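PDB 5WAB: putative beta-glucosidase from Bifidobacterium adolescentis, which hydrolyses beta-glucosides as a family 3 glycoside hydrolase and probably also releases terminal arabinopyranose from the ginsenoside Rb2. Local coordinates for residues Ala68-Ser79 with Glu468-Gly476; Leu106-Arg114 with Phe122-Tyr130. One frame throughout, in Å; residues are numbered along the deposited sequence.

Overall arrangement
Contact 1 and contact 2 are both buried, their centres about 14 Å apart, and contact 2 lies close to the centre of the chain. Contact 1 (68-79 with 468-476) is the long-range one: it joins the family 3 N-terminal TIM-barrel part to the C-terminal part, setting a loop and the short helix 74-77 against the loop after strand 465-468, with backbone pairing, prolines, one glutamine and the Trp-470 indole. Contact 2 (106-114 with 122-130) stays within the N-terminal part, between strand 102-106 and helix 129-144; aromatic rings, a buried lysine and two waters carry it. The two meet directly: Ala-75 N lies 3.0 Å from Phe-122 O, probably hydrogen-bonded, and Ala-74 packs on Tyr-124 O.

Contact 1 (Ala68-Ser79 with Glu468-Gly476); sequences ATCFPPAAGLSS and ESWLLGQAG
Cys-70 O receives Gln-474 N at 2.8 Å in a nearly straight bond (170°) lying in the carbonyl plane. The side chain of the same glutamine turns back to take the backbone N of that cysteine: Gln-474 OE1 accepts from Cys-70 N at 3.0 Å, the donor standing well above the amide carbonyl plane. CG of Gln-474 sits between its backbone N and carbonyl carbon (chi1 74°), and the chain then runs extended alongside the Cys-70 peptide and crosses the Thr-69 side chain at about a right angle, bringing Gln-474 CD to 3.9 Å from Thr-69 CG2. Asp-305 and Thr-357 hold the amide nitrogen, so both ends of the amide have partners. Gly-473, which begins a type I turn ending at Gly-476, lies with its CA 3.4 Å from Cys-70 O, a backbone approach with no space for a CB. Next along, Pro-72 CB rests on Leu-472 O, and Pro-73, the N-cap of helix 74-77, sets its CG 3.7 Å from Leu-471 CB. The indole of Trp-470 is sandwiched: Ala-75 O lies over one face, 3.4 Å above the plane and offset toward the rim, while Glu-468 CG lies over the opposite face. Glu-468 OE1 also accepts from Trp-470 N. Gly-76 CA packs against Trp-470 CB. Two hydrogen bonds thus tie both backbone polar atoms of Cys-70 to one glutamine, while close backbone, proline and indole packing makes up the rest of this join between the N- and C-terminal parts.

Contact 2 (Leu106-Arg114 with Phe122-Tyr130); sequences LGPGVNIKR and FEYWSEDPY
Lys-113 leaves its backbone with CG opposite the carbonyl carbon (chi1 -56°) and then runs fully extended, a course that carries it past Ser-126 O and delivers NZ to Tyr-124 O. Lys-113 NZ donates to Tyr-124 O at 2.9 Å, but stands far above the carbonyl plane, 69° out of it. Lys-113 CE lies 3.6 Å from Tyr-124 CB. Cys-121 O also accepts from NZ, and a water bridges NZ to Trp-125 O, so the ammonium, probably charged, has two carbonyls and a water as partners. At the root of the same residue, Lys-113 N donates to Ser-126 O at 3.2 Å in a nearly straight bond. Tyr-124 and Asn-111 cross obliquely, amide and ring planes 71° apart: Asn-111 CB makes a CH-pi contact over one face of the Tyr-124 ring, 3.7 Å from its centroid. Asn-111 OD1 lies 3.1 Å from Tyr-124 OH; His-154 is the stronger polar partner of both residues, its O accepting from Asn-111 ND2. Both segments belong to the long beta-to-alpha connection of the TIM-barrel part that leads from strand 102-106, between strands 41-44 and 149-155 of the parallel sheet, to helix 129-144. A cis peptide precedes Pro-108, whose CB lies at the edge of the Trp-125 ring. Gly-109 O closely approaches that edge too, in the ring plane, 2.9 Å from Trp-125 CD1. A second water joins the segments, donating to Asn-111 O and accepting from Trp-125 N. Farther on, Ser-126 OG accepts from Asp-128 N in an ST turn, just before the helix that Asp-128 caps. Ile-112 CD1 reaches the start of this helix, 3.8 Å from Pro-129 CA.

Contact 1 (Ala68-Ser79 with Glu468-Gly476)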
ATOM      1  N   ALA A  68       1.625 -13.956 -17.281  1.00 34.56           N
ATOM      2  CA  ALA A  68       2.476 -13.729 -16.124  1.00 33.83           C
ATOM      3  C   ALA A  68       1.681 -14.047 -14.868  1.00 34.09           C
ATOM      4  O   ALA A  68       0.454 -14.162 -14.897  1.00 35.27           O
ATOM      5  CB  ALA A  68       3.008 -12.292 -16.091  1.00 31.78           C
ATOM      6  N   THR A  69       2.397 -14.184 -13.756  1.00 33.34           N
ATOM      7  CA  THR A  69       1.753 -14.453 -12.478  1.00 34.02           C
ATOM      8  C   THR A  69       1.069 -13.193 -11.963  1.00 33.96           C
ATOM      9  O   THR A  69       1.719 -12.160 -11.765  1.00 32.51           O
ATOM     10  CB  THR A  69       2.771 -14.959 -11.463  1.00 33.29           C
ATOM     11  OG1 THR A  69       3.354 -16.176 -11.948  1.00 34.47           O
ATOM     12  CG2 THR A  69       2.097 -15.205 -10.107  1.00 32.58           C
ATOM     13  N   CYS A  70      -0.240 -13.274 -11.748  1.00 34.48           N
ATOM     14  CA  CYS A  70      -0.999 -12.156 -11.197  1.00 34.06           C
ATOM     15  C   CYS A  70      -0.986 -12.298  -9.682  1.00 35.16           C
ATOM     16  O   CYS A  70      -1.744 -13.084  -9.110  1.00 40.13           O
ATOM     17  CB  CYS A  70      -2.416 -12.134 -11.760  1.00 35.23           C
ATOM     18  SG  CYS A  70      -3.445 -10.753 -11.176  1.00 34.92           S
ATOM     19  N   PHE A  71      -0.116 -11.542  -9.025  1.00 32.57           N
ATOM     20  CA  PHE A  71      -0.063 -11.571  -7.574  1.00 31.73           C
ATOM     21  C   PHE A  71      -1.224 -10.771  -6.992  1.00 30.52           C
ATOM     22  O   PHE A  71      -1.834  -9.952  -7.685  1.00 29.81           O
ATOM     23  CB  PHE A  71       1.272 -11.014  -7.093  1.00 29.38           C
ATOM     24  CG  PHE A  71       2.448 -11.836  -7.519  1.00 30.46           C
ATOM     25  CD1 PHE A  71       2.854 -12.929  -6.774  1.00 31.21           C
ATOM     26  CD2 PHE A  71       3.152 -11.516  -8.667  1.00 30.13           C
ATOM     27  CE1 PHE A  71       3.934 -13.693  -7.167  1.00 31.05           C
ATOM     28  CE2 PHE A  71       4.232 -12.275  -9.066  1.00 29.62           C
ATOM     29  CZ  PHE A  71       4.624 -13.365  -8.314  1.00 30.33           C
ATOM     30  N   PRO A  72      -1.560 -10.986  -5.722  1.00 29.49           N
ATOM     31  CA  PRO A  72      -2.641 -10.210  -5.118  1.00 28.57           C
ATOM     32  C   PRO A  72      -2.307  -8.732  -5.139  1.00 25.33           C
ATOM     33  O   PRO A  72      -1.171  -8.343  -4.824  1.00 24.22           O
ATOM     34  CB  PRO A  72      -2.716 -10.753  -3.680  1.00 28.76           C
ATOM     35  CG  PRO A  72      -1.409 -11.434  -3.450  1.00 28.85           C
ATOM     36  CD  PRO A  72      -1.027 -11.992  -4.785  1.00 29.65           C
ATOM     37  N   PRO A  73      -3.253  -7.888  -5.558  1.00 22.92           N
ATOM     38  CA  PRO A  73      -3.050  -6.442  -5.458  1.00 20.93           C
ATOM     39  C   PRO A  73      -2.753  -6.020  -4.029  1.00 20.72           C
ATOM     40  O   PRO A  73      -3.101  -6.698  -3.062  1.00 20.66           O
ATOM     41  CB  PRO A  73      -4.380  -5.864  -5.947  1.00 21.88           C
ATOM     42  CG  PRO A  73      -4.888  -6.902  -6.900  1.00 23.90           C
ATOM     43  CD  PRO A  73      -4.472  -8.226  -6.313  1.00 23.55           C
ATOM     44  N   ALA A  74      -2.108  -4.860  -3.911  1.00 22.97           N
ATOM     45  CA  ALA A  74      -1.585  -4.421  -2.622  1.00 23.87           C
ATOM     46  C   ALA A  74      -2.681  -4.264  -1.570  1.00 26.48           C
ATOM     47  O   ALA A  74      -2.421  -4.469  -0.380  1.00 30.16           O
ATOM     48  CB  ALA A  74      -0.808  -3.117  -2.800  1.00 23.43           C
ATOM     49  N   ALA A  75      -3.902  -3.901  -1.976  1.00 26.38           N
ATOM     50  CA  ALA A  75      -4.992  -3.781  -1.009  1.00 27.96           C
ATOM     51  C   ALA A  75      -5.222  -5.086  -0.264  1.00 28.67           C
ATOM     52  O   ALA A  75      -5.730  -5.079   0.864  1.00 29.38           O
ATOM     53  CB  ALA A  75      -6.280  -3.340  -1.699  1.00 28.87           C
ATOM     54  N   GLY A  76      -4.889  -6.210  -0.890  1.00 27.88           N
ATOM     55  CA  GLY A  76      -4.933  -7.498  -0.231  1.00 26.66           C
ATOM     56  C   GLY A  76      -3.622  -7.825   0.452  1.00 25.77           C
ATOM     57  O   GLY A  76      -3.606  -8.175   1.635  1.00 26.09           O
ATOM     58  N   LEU A  77      -2.512  -7.697  -0.281  1.00 25.21           N
ATOM     59  CA  LEU A  77      -1.216  -8.100   0.257  1.00 24.94           C
ATOM     60  C   LEU A  77      -0.814  -7.276   1.471  1.00 23.68           C
ATOM     61  O   LEU A  77      -0.055  -7.764   2.315  1.00 22.51           O
ATOM     62  CB  LEU A  77      -0.136  -7.998  -0.826  1.00 23.32           C
ATOM     63  CG  LEU A  77       1.186  -8.713  -0.524  1.00 23.07           C
ATOM     64  CD1 LEU A  77       0.916 -10.157  -0.123  1.00 24.76           C
ATOM     65  CD2 LEU A  77       2.107  -8.677  -1.725  1.00 22.83           C
ATOM     66  N   SER A  78      -1.337  -6.059   1.601  1.00 24.04           N
ATOM     67  CA  SER A  78      -1.068  -5.249   2.780  1.00 23.71           C
ATOM     68  C   SER A  78      -1.646  -5.844   4.052  1.00 24.84           C
ATOM     69  O   SER A  78      -1.278  -5.400   5.143  1.00 27.10           O
ATOM     70  CB  SER A  78      -1.621  -3.843   2.579  1.00 24.14           C
ATOM     71  OG  SER A  78      -3.020  -3.874   2.345  1.00 24.82           O
ATOM     72  N   SER A  79      -2.546  -6.819   3.946  1.00 25.59           N
ATOM     73  CA  SER A  79      -3.060  -7.494   5.128  1.00 25.85           C
ATOM     74  C   SER A  79      -2.040  -8.429   5.762  1.00 26.31           C
ATOM     75  O   SER A  79      -2.243  -8.856   6.902  1.00 28.75           O
ATOM     76  CB  SER A  79      -4.326  -8.271   4.764  1.00 27.76           C
ATOM     77  OG  SER A  79      -5.263  -7.436   4.101  1.00 25.88           O
ATOM     78  N   GLU A 468     -12.868 -11.069   4.888  1.00 25.45           N
ATOM     79  CA  GLU A 468     -12.535 -10.019   3.928  1.00 24.72           C
ATOM     80  C   GLU A 468     -11.297 -10.460   3.152  1.00 24.76           C
ATOM     81  O   GLU A 468     -10.182 -10.445   3.685  1.00 25.85           O
ATOM     82  CB  GLU A 468     -12.315  -8.688   4.643  1.00 23.59           C
ATOM     83  CG  GLU A 468     -11.681  -7.584   3.799  1.00 24.75           C
ATOM     84  CD  GLU A 468     -12.476  -7.222   2.553  1.00 23.82           C
ATOM     85  OE1 GLU A 468     -12.395  -7.965   1.553  1.00 22.97           O
ATOM     86  OE2 GLU A 468     -13.169  -6.182   2.571  1.00 23.00           O
ATOM     87  N   SER A 469     -11.492 -10.858   1.895  1.00 23.82           N
ATOM     88  CA  SER A 469     -10.417 -11.413   1.083  1.00 23.37           C
ATOM     89  C   SER A 469      -9.891 -10.439   0.039  1.00 22.72           C
ATOM     90  O   SER A 469      -9.026 -10.823  -0.754  1.00 23.73           O
ATOM     91  CB  SER A 469     -10.882 -12.702   0.394  1.00 24.66           C
ATOM     92  OG  SER A 469     -11.982 -12.467  -0.467  1.00 25.35           O
ATOM     93  N   TRP A 470     -10.390  -9.200   0.022  1.00 21.93           N
ATOM     94  CA  TRP A 470      -9.939  -8.149  -0.885  1.00 22.41           C
ATOM     95  C   TRP A 470      -9.836  -8.633  -2.326  1.00 24.46           C
ATOM     96  O   TRP A 470     -10.817  -9.115  -2.900  1.00 25.52           O
ATOM     97  CB  TRP A 470      -8.586  -7.602  -0.427  1.00 20.75           C
ATOM     98  CG  TRP A 470      -8.596  -7.057   0.962  1.00 20.07           C
ATOM     99  CD1 TRP A 470      -8.048  -7.632   2.067  1.00 19.47           C
ATOM    100  CD2 TRP A 470      -9.175  -5.819   1.399  1.00 19.25           C
ATOM    101  NE1 TRP A 470      -8.250  -6.832   3.166  1.00 19.16           N
ATOM    102  CE2 TRP A 470      -8.938  -5.714   2.782  1.00 19.34           C
ATOM    103  CE3 TRP A 470      -9.872  -4.792   0.753  1.00 19.48           C
ATOM    104  CZ2 TRP A 470      -9.374  -4.624   3.537  1.00 19.94           C
ATOM    105  CZ3 TRP A 470     -10.304  -3.711   1.498  1.00 20.36           C
ATOM    106  CH2 TRP A 470     -10.053  -3.636   2.879  1.00 20.81           C
ATOM    107  N   LEU A 471      -8.646  -8.497  -2.909  1.00 24.57           N
ATOM    108  CA  LEU A 471      -8.308  -9.083  -4.199  1.00 27.26           C
ATOM    109  C   LEU A 471      -7.099  -9.985  -3.997  1.00 26.54           C
ATOM    110  O   LEU A 471      -6.073  -9.544  -3.471  1.00 26.65           O
ATOM    111  CB  LEU A 471      -8.015  -8.004  -5.254  1.00 29.09           C
ATOM    112  CG  LEU A 471      -9.170  -7.062  -5.624  1.00 30.99           C
ATOM    113  CD1 LEU A 471      -8.725  -6.004  -6.631  1.00 31.75           C
ATOM    114  CD2 LEU A 471     -10.360  -7.841  -6.163  1.00 30.71           C
ATOM    115  N   LEU A 472      -7.222 -11.243  -4.419  1.00 27.03           N
ATOM    116  CA  LEU A 472      -6.267 -12.281  -4.055  1.00 26.72           C
ATOM    117  C   LEU A 472      -5.299 -12.655  -5.171  1.00 28.30           C
ATOM    118  O   LEU A 472      -4.349 -13.399  -4.913  1.00 29.59           O
ATOM    119  CB  LEU A 472      -7.018 -13.538  -3.600  1.00 26.15           C
ATOM    120  CG  LEU A 472      -7.858 -13.394  -2.330  1.00 24.30           C
ATOM    121  CD1 LEU A 472      -8.717 -14.624  -2.124  1.00 24.55           C
ATOM    122  CD2 LEU A 472      -6.966 -13.164  -1.123  1.00 23.47           C
ATOM    123  N   GLY A 473      -5.512 -12.177  -6.390  1.00 29.24           N
ATOM    124  CA  GLY A 473      -4.668 -12.574  -7.498  1.00 30.21           C
ATOM    125  C   GLY A 473      -5.091 -13.911  -8.081  1.00 31.87           C
ATOM    126  O   GLY A 473      -6.164 -14.445  -7.792  1.00 32.64           O
ATOM    127  N   GLN A 474      -4.206 -14.468  -8.910  1.00 31.77           N
ATOM    128  CA  GLN A 474      -4.567 -15.648  -9.689  1.00 32.42           C
ATOM    129  C   GLN A 474      -4.715 -16.905  -8.835  1.00 32.89           C
ATOM    130  O   GLN A 474      -5.316 -17.881  -9.299  1.00 34.58           O
ATOM    131  CB  GLN A 474      -3.535 -15.903 -10.789  1.00 32.04           C
ATOM    132  CG  GLN A 474      -2.211 -16.459 -10.291  1.00 31.71           C
ATOM    133  CD  GLN A 474      -1.252 -16.753 -11.424  1.00 32.27           C
ATOM    134  OE1 GLN A 474      -1.189 -16.011 -12.401  1.00 32.43           O
ATOM    135  NE2 GLN A 474      -0.513 -17.852 -11.311  1.00 32.87           N
ATOM    136  N   ALA A 475      -4.179 -16.916  -7.615  1.00 32.64           N
ATOM    137  CA  ALA A 475      -4.206 -18.098  -6.762  1.00 34.06           C
ATOM    138  C   ALA A 475      -5.231 -17.996  -5.634  1.00 34.20           C
ATOM    139  O   ALA A 475      -5.104 -18.700  -4.625  1.00 34.90           O
ATOM    140  CB  ALA A 475      -2.815 -18.368  -6.192  1.00 33.91           C
ATOM    141  N   GLY A 476      -6.251 -17.151  -5.792  1.00 32.75           N
ATOM    142  CA  GLY A 476      -7.235 -16.980  -4.734  1.00 32.12           C
ATOM    143  C   GLY A 476      -8.037 -18.237  -4.456  1.00 33.72           C
ATOM    144  O   GLY A 476      -8.379 -18.525  -3.306  1.00 33.49           O
TER

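Contact 2 (Leu106-Arg114 with Phe122-Tyr130)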
ATOM      1  N   LEU A 106       6.891  -1.139 -13.250  1.00 21.72           N
ATOM      2  CA  LEU A 106       6.386   0.161 -12.793  1.00 22.37           C
ATOM      3  C   LEU A 106       5.553  -0.008 -11.525  1.00 23.03           C
ATOM      4  O   LEU A 106       4.323   0.021 -11.532  1.00 24.86           O
ATOM      5  CB  LEU A 106       5.592   0.840 -13.903  1.00 22.86           C
ATOM      6  CG  LEU A 106       6.394   1.131 -15.171  1.00 23.28           C
ATOM      7  CD1 LEU A 106       5.527   1.771 -16.248  1.00 22.92           C
ATOM      8  CD2 LEU A 106       7.592   2.010 -14.842  1.00 23.59           C
ATOM      9  N   GLY A 107       6.251  -0.146 -10.410  1.00 23.95           N
ATOM     10  CA  GLY A 107       5.622  -0.269  -9.120  1.00 25.31           C
ATOM     11  C   GLY A 107       6.683  -0.327  -8.048  1.00 26.59           C
ATOM     12  O   GLY A 107       7.884  -0.302  -8.338  1.00 29.78           O
ATOM     13  N   PRO A 108       6.269  -0.387  -6.776  1.00 25.13           N
ATOM     14  CA  PRO A 108       4.871  -0.380  -6.340  1.00 24.58           C
ATOM     15  C   PRO A 108       4.336   1.033  -6.088  1.00 23.87           C
ATOM     16  O   PRO A 108       5.104   2.001  -6.088  1.00 23.09           O
ATOM     17  CB  PRO A 108       4.924  -1.183  -5.041  1.00 25.68           C
ATOM     18  CG  PRO A 108       6.274  -0.819  -4.461  1.00 25.61           C
ATOM     19  CD  PRO A 108       7.196  -0.589  -5.645  1.00 24.46           C
ATOM     20  N   GLY A 109       3.020   1.144  -5.888  1.00 22.81           N
ATOM     21  CA  GLY A 109       2.392   2.406  -5.545  1.00 20.64           C
ATOM     22  C   GLY A 109       2.192   2.475  -4.043  1.00 20.43           C
ATOM     23  O   GLY A 109       1.709   1.522  -3.432  1.00 22.89           O
ATOM     24  N   VAL A 110       2.616   3.590  -3.450  1.00 19.92           N
ATOM     25  CA  VAL A 110       2.615   3.729  -1.998  1.00 19.09           C
ATOM     26  C   VAL A 110       1.832   4.963  -1.547  1.00 19.01           C
ATOM     27  O   VAL A 110       1.996   5.419  -0.420  1.00 20.21           O
ATOM     28  CB  VAL A 110       4.050   3.741  -1.428  1.00 17.45           C
ATOM     29  CG1 VAL A 110       4.751   2.444  -1.729  1.00 16.89           C
ATOM     30  CG2 VAL A 110       4.859   4.910  -1.976  1.00 16.31           C
ATOM     31  N   ASN A 111       0.969   5.505  -2.404  1.00 18.97           N
ATOM     32  CA  ASN A 111       0.183   6.668  -2.014  1.00 18.56           C
ATOM     33  C   ASN A 111      -0.718   6.346  -0.827  1.00 19.04           C
ATOM     34  O   ASN A 111      -1.273   5.249  -0.719  1.00 20.06           O
ATOM     35  CB  ASN A 111      -0.662   7.173  -3.180  1.00 19.71           C
ATOM     36  CG  ASN A 111       0.175   7.677  -4.335  1.00 20.01           C
ATOM     37  OD1 ASN A 111       0.179   7.090  -5.414  1.00 20.74           O
ATOM     38  ND2 ASN A 111       0.890   8.767  -4.113  1.00 19.90           N
ATOM     39  N   ILE A 112      -0.829   7.309   0.085  1.00 16.20           N
ATOM     40  CA  ILE A 112      -1.665   7.151   1.265  1.00 16.61           C
ATOM     41  C   ILE A 112      -3.127   7.079   0.852  1.00 18.67           C
ATOM     42  O   ILE A 112      -3.594   7.861   0.012  1.00 18.58           O
ATOM     43  CB  ILE A 112      -1.418   8.308   2.244  1.00 17.79           C
ATOM     44  CG1 ILE A 112       0.017   8.255   2.767  1.00 18.14           C
ATOM     45  CG2 ILE A 112      -2.419   8.278   3.383  1.00 17.12           C
ATOM     46  CD1 ILE A 112       0.363   6.954   3.461  1.00 16.13           C
ATOM     47  N   LYS A 113      -3.857   6.124   1.429  1.00 20.77           N
ATOM     48  CA  LYS A 113      -5.305   6.031   1.248  1.00 19.64           C
ATOM     49  C   LYS A 113      -5.948   7.044   2.190  1.00 19.54           C
ATOM     50  O   LYS A 113      -6.394   6.726   3.294  1.00 20.58           O
ATOM     51  CB  LYS A 113      -5.788   4.614   1.506  1.00 19.54           C
ATOM     52  CG  LYS A 113      -5.071   3.611   0.641  1.00 19.59           C
ATOM     53  CD  LYS A 113      -5.582   2.198   0.797  1.00 18.97           C
ATOM     54  CE  LYS A 113      -4.652   1.261   0.042  1.00 20.76           C
ATOM     55  NZ  LYS A 113      -5.064  -0.167   0.025  1.00 22.31           N
ATOM     56  N   ARG A 114      -5.939   8.305   1.751  1.00 18.85           N
ATOM     57  CA  ARG A 114      -6.552   9.377   2.526  1.00 18.48           C
ATOM     58  C   ARG A 114      -8.031   9.109   2.744  1.00 20.03           C
ATOM     59  O   ARG A 114      -8.545   9.253   3.858  1.00 20.28           O
ATOM     60  CB  ARG A 114      -6.343  10.712   1.819  1.00 16.42           C
ATOM     61  CG  ARG A 114      -7.218  11.848   2.321  1.00 16.49           C
ATOM     62  CD  ARG A 114      -6.870  13.124   1.568  1.00 16.68           C
ATOM     63  NE  ARG A 114      -7.553  14.303   2.085  1.00 16.79           N
ATOM     64  CZ  ARG A 114      -8.519  14.942   1.436  1.00 17.03           C
ATOM     65  NH1 ARG A 114      -8.903  14.518   0.242  1.00 17.20           N
ATOM     66  NH2 ARG A 114      -9.098  16.008   1.974  1.00 17.14           N
ATOM     67  N   PHE A 122      -6.948  -0.010  -4.534  1.00 23.61           N
ATOM     68  CA  PHE A 122      -6.651  -1.430  -4.696  1.00 23.66           C
ATOM     69  C   PHE A 122      -5.173  -1.671  -4.979  1.00 26.14           C
ATOM     70  O   PHE A 122      -4.661  -2.758  -4.675  1.00 25.70           O
ATOM     71  CB  PHE A 122      -7.508  -2.029  -5.818  1.00 21.79           C
ATOM     72  CG  PHE A 122      -6.999  -1.729  -7.192  1.00 20.50           C
ATOM     73  CD1 PHE A 122      -7.245  -0.504  -7.777  1.00 19.96           C
ATOM     74  CD2 PHE A 122      -6.294  -2.678  -7.908  1.00 19.31           C
ATOM     75  CE1 PHE A 122      -6.787  -0.223  -9.044  1.00 19.57           C
ATOM     76  CE2 PHE A 122      -5.832  -2.402  -9.175  1.00 20.51           C
ATOM     77  CZ  PHE A 122      -6.077  -1.174  -9.743  1.00 19.89           C
ATOM     78  N   GLU A 123      -4.483  -0.662  -5.527  1.00 26.96           N
ATOM     79  CA  GLU A 123      -3.090  -0.735  -5.942  1.00 26.74           C
ATOM     80  C   GLU A 123      -2.137  -0.143  -4.909  1.00 26.52           C
ATOM     81  O   GLU A 123      -0.918  -0.212  -5.099  1.00 26.25           O
ATOM     82  CB  GLU A 123      -2.954   0.017  -7.276  1.00 29.28           C
ATOM     83  CG  GLU A 123      -1.716  -0.210  -8.124  1.00 30.79           C
ATOM     84  CD  GLU A 123      -1.867   0.458  -9.490  1.00 31.03           C
ATOM     85  OE1 GLU A 123      -3.010   0.822  -9.831  1.00 30.58           O
ATOM     86  OE2 GLU A 123      -0.864   0.644 -10.211  1.00 31.46           O
ATOM     87  N   TYR A 124      -2.659   0.411  -3.812  1.00 24.82           N
ATOM     88  CA  TYR A 124      -1.858   0.990  -2.736  1.00 23.02           C
ATOM     89  C   TYR A 124      -1.937   0.115  -1.488  1.00 22.12           C
ATOM     90  O   TYR A 124      -2.662  -0.879  -1.442  1.00 20.22           O
ATOM     91  CB  TYR A 124      -2.304   2.426  -2.435  1.00 22.75           C
ATOM     92  CG  TYR A 124      -2.278   3.343  -3.639  1.00 21.75           C
ATOM     93  CD1 TYR A 124      -1.387   3.127  -4.680  1.00 21.25           C
ATOM     94  CD2 TYR A 124      -3.148   4.423  -3.735  1.00 20.70           C
ATOM     95  CE1 TYR A 124      -1.364   3.952  -5.776  1.00 21.68           C
ATOM     96  CE2 TYR A 124      -3.132   5.257  -4.830  1.00 20.21           C
ATOM     97  CZ  TYR A 124      -2.236   5.015  -5.844  1.00 20.60           C
ATOM     98  OH  TYR A 124      -2.213   5.839  -6.932  1.00 19.91           O
ATOM     99  N   TRP A 125      -1.198   0.511  -0.449  1.00 22.57           N
ATOM    100  CA  TRP A 125      -0.944  -0.377   0.682  1.00 22.93           C
ATOM    101  C   TRP A 125      -1.734  -0.031   1.945  1.00 21.57           C
ATOM    102  O   TRP A 125      -2.373  -0.915   2.519  1.00 20.26           O
ATOM    103  CB  TRP A 125       0.561  -0.409   0.970  1.00 19.74           C
ATOM    104  CG  TRP A 125       1.319  -1.085  -0.137  1.00 20.86           C
ATOM    105  CD1 TRP A 125       1.706  -0.524  -1.318  1.00 23.02           C
ATOM    106  CD2 TRP A 125       1.785  -2.442  -0.171  1.00 19.91           C
ATOM    107  NE1 TRP A 125       2.372  -1.443  -2.087  1.00 22.92           N
ATOM    108  CE2 TRP A 125       2.438  -2.629  -1.406  1.00 21.08           C
ATOM    109  CE3 TRP A 125       1.714  -3.515   0.721  1.00 22.11           C
ATOM    110  CZ2 TRP A 125       3.016  -3.843  -1.770  1.00 21.57           C
ATOM    111  CZ3 TRP A 125       2.287  -4.723   0.355  1.00 21.47           C
ATOM    112  CH2 TRP A 125       2.930  -4.878  -0.877  1.00 21.42           C
ATOM    113  N   SER A 126      -1.710   1.214   2.414  1.00 21.48           N
ATOM    114  CA  SER A 126      -2.332   1.490   3.705  1.00 21.54           C
ATOM    115  C   SER A 126      -2.751   2.949   3.793  1.00 21.89           C
ATOM    116  O   SER A 126      -2.402   3.776   2.949  1.00 21.80           O
ATOM    117  CB  SER A 126      -1.391   1.140   4.867  1.00 22.07           C
ATOM    118  OG  SER A 126      -1.942   1.513   6.119  1.00 22.03           O
ATOM    119  N   GLU A 127      -3.530   3.244   4.834  1.00 23.64           N
ATOM    120  CA  GLU A 127      -3.781   4.612   5.261  1.00 24.00           C
ATOM    121  C   GLU A 127      -2.682   5.137   6.169  1.00 22.97           C
ATOM    122  O   GLU A 127      -2.670   6.333   6.476  1.00 22.26           O
ATOM    123  CB  GLU A 127      -5.114   4.695   6.012  1.00 23.50           C
ATOM    124  CG  GLU A 127      -5.067   4.063   7.405  1.00 25.05           C
ATOM    125  CD  GLU A 127      -6.436   3.877   8.039  1.00 26.54           C
ATOM    126  OE1 GLU A 127      -7.392   3.525   7.319  1.00 28.45           O
ATOM    127  OE2 GLU A 127      -6.559   4.101   9.261  1.00 28.22           O
ATOM    128  N   ASP A 128      -1.772   4.271   6.618  1.00 22.74           N
ATOM    129  CA  ASP A 128      -0.730   4.648   7.555  1.00 22.27           C
ATOM    130  C   ASP A 128       0.610   4.720   6.844  1.00 22.64           C
ATOM    131  O   ASP A 128       0.951   3.797   6.094  1.00 22.94           O
ATOM    132  CB  ASP A 128      -0.651   3.648   8.706  1.00 20.97           C
ATOM    133  CG  ASP A 128       0.418   4.016   9.710  1.00 21.56           C
ATOM    134  OD1 ASP A 128       0.177   4.978  10.469  1.00 20.65           O
ATOM    135  OD2 ASP A 128       1.491   3.372   9.734  1.00 20.19           O
ATOM    136  N   PRO A 129       1.397   5.783   7.043  1.00 23.80           N
ATOM    137  CA  PRO A 129       2.674   5.873   6.311  1.00 23.29           C
ATOM    138  C   PRO A 129       3.698   4.824   6.723  1.00 23.48           C
ATOM    139  O   PRO A 129       4.401   4.289   5.856  1.00 23.44           O
ATOM    140  CB  PRO A 129       3.146   7.301   6.613  1.00 23.63           C
ATOM    141  CG  PRO A 129       2.476   7.661   7.900  1.00 24.64           C
ATOM    142  CD  PRO A 129       1.145   6.969   7.881  1.00 23.31           C
ATOM    143  N   TYR A 130       3.794   4.494   8.015  1.00 23.44           N
ATOM    144  CA  TYR A 130       4.796   3.524   8.457  1.00 22.69           C
ATOM    145  C   TYR A 130       4.530   2.149   7.864  1.00 23.89           C
ATOM    146  O   TYR A 130       5.452   1.470   7.399  1.00 25.55           O
ATOM    147  CB  TYR A 130       4.817   3.434   9.982  1.00 21.47           C
ATOM    148  CG  TYR A 130       5.900   2.530  10.534  1.00 20.18           C
ATOM    149  CD1 TYR A 130       5.706   1.157  10.620  1.00 20.40           C
ATOM    150  CD2 TYR A 130       7.097   3.047  11.008  1.00 19.26           C
ATOM    151  CE1 TYR A 130       6.681   0.319  11.132  1.00 19.10           C
ATOM    152  CE2 TYR A 130       8.078   2.211  11.531  1.00 19.42           C
ATOM    153  CZ  TYR A 130       7.865   0.848  11.587  1.00 19.00           C
ATOM    154  OH  TYR A 130       8.833   0.007  12.098  1.00 18.73           O
TER
HETATM  155  O   HOH W   1      -0.053   3.006   0.631  1.00 16.95           O
HETATM  156  O   HOH W   2      -5.251  -1.435   2.930  1.00 15.19           O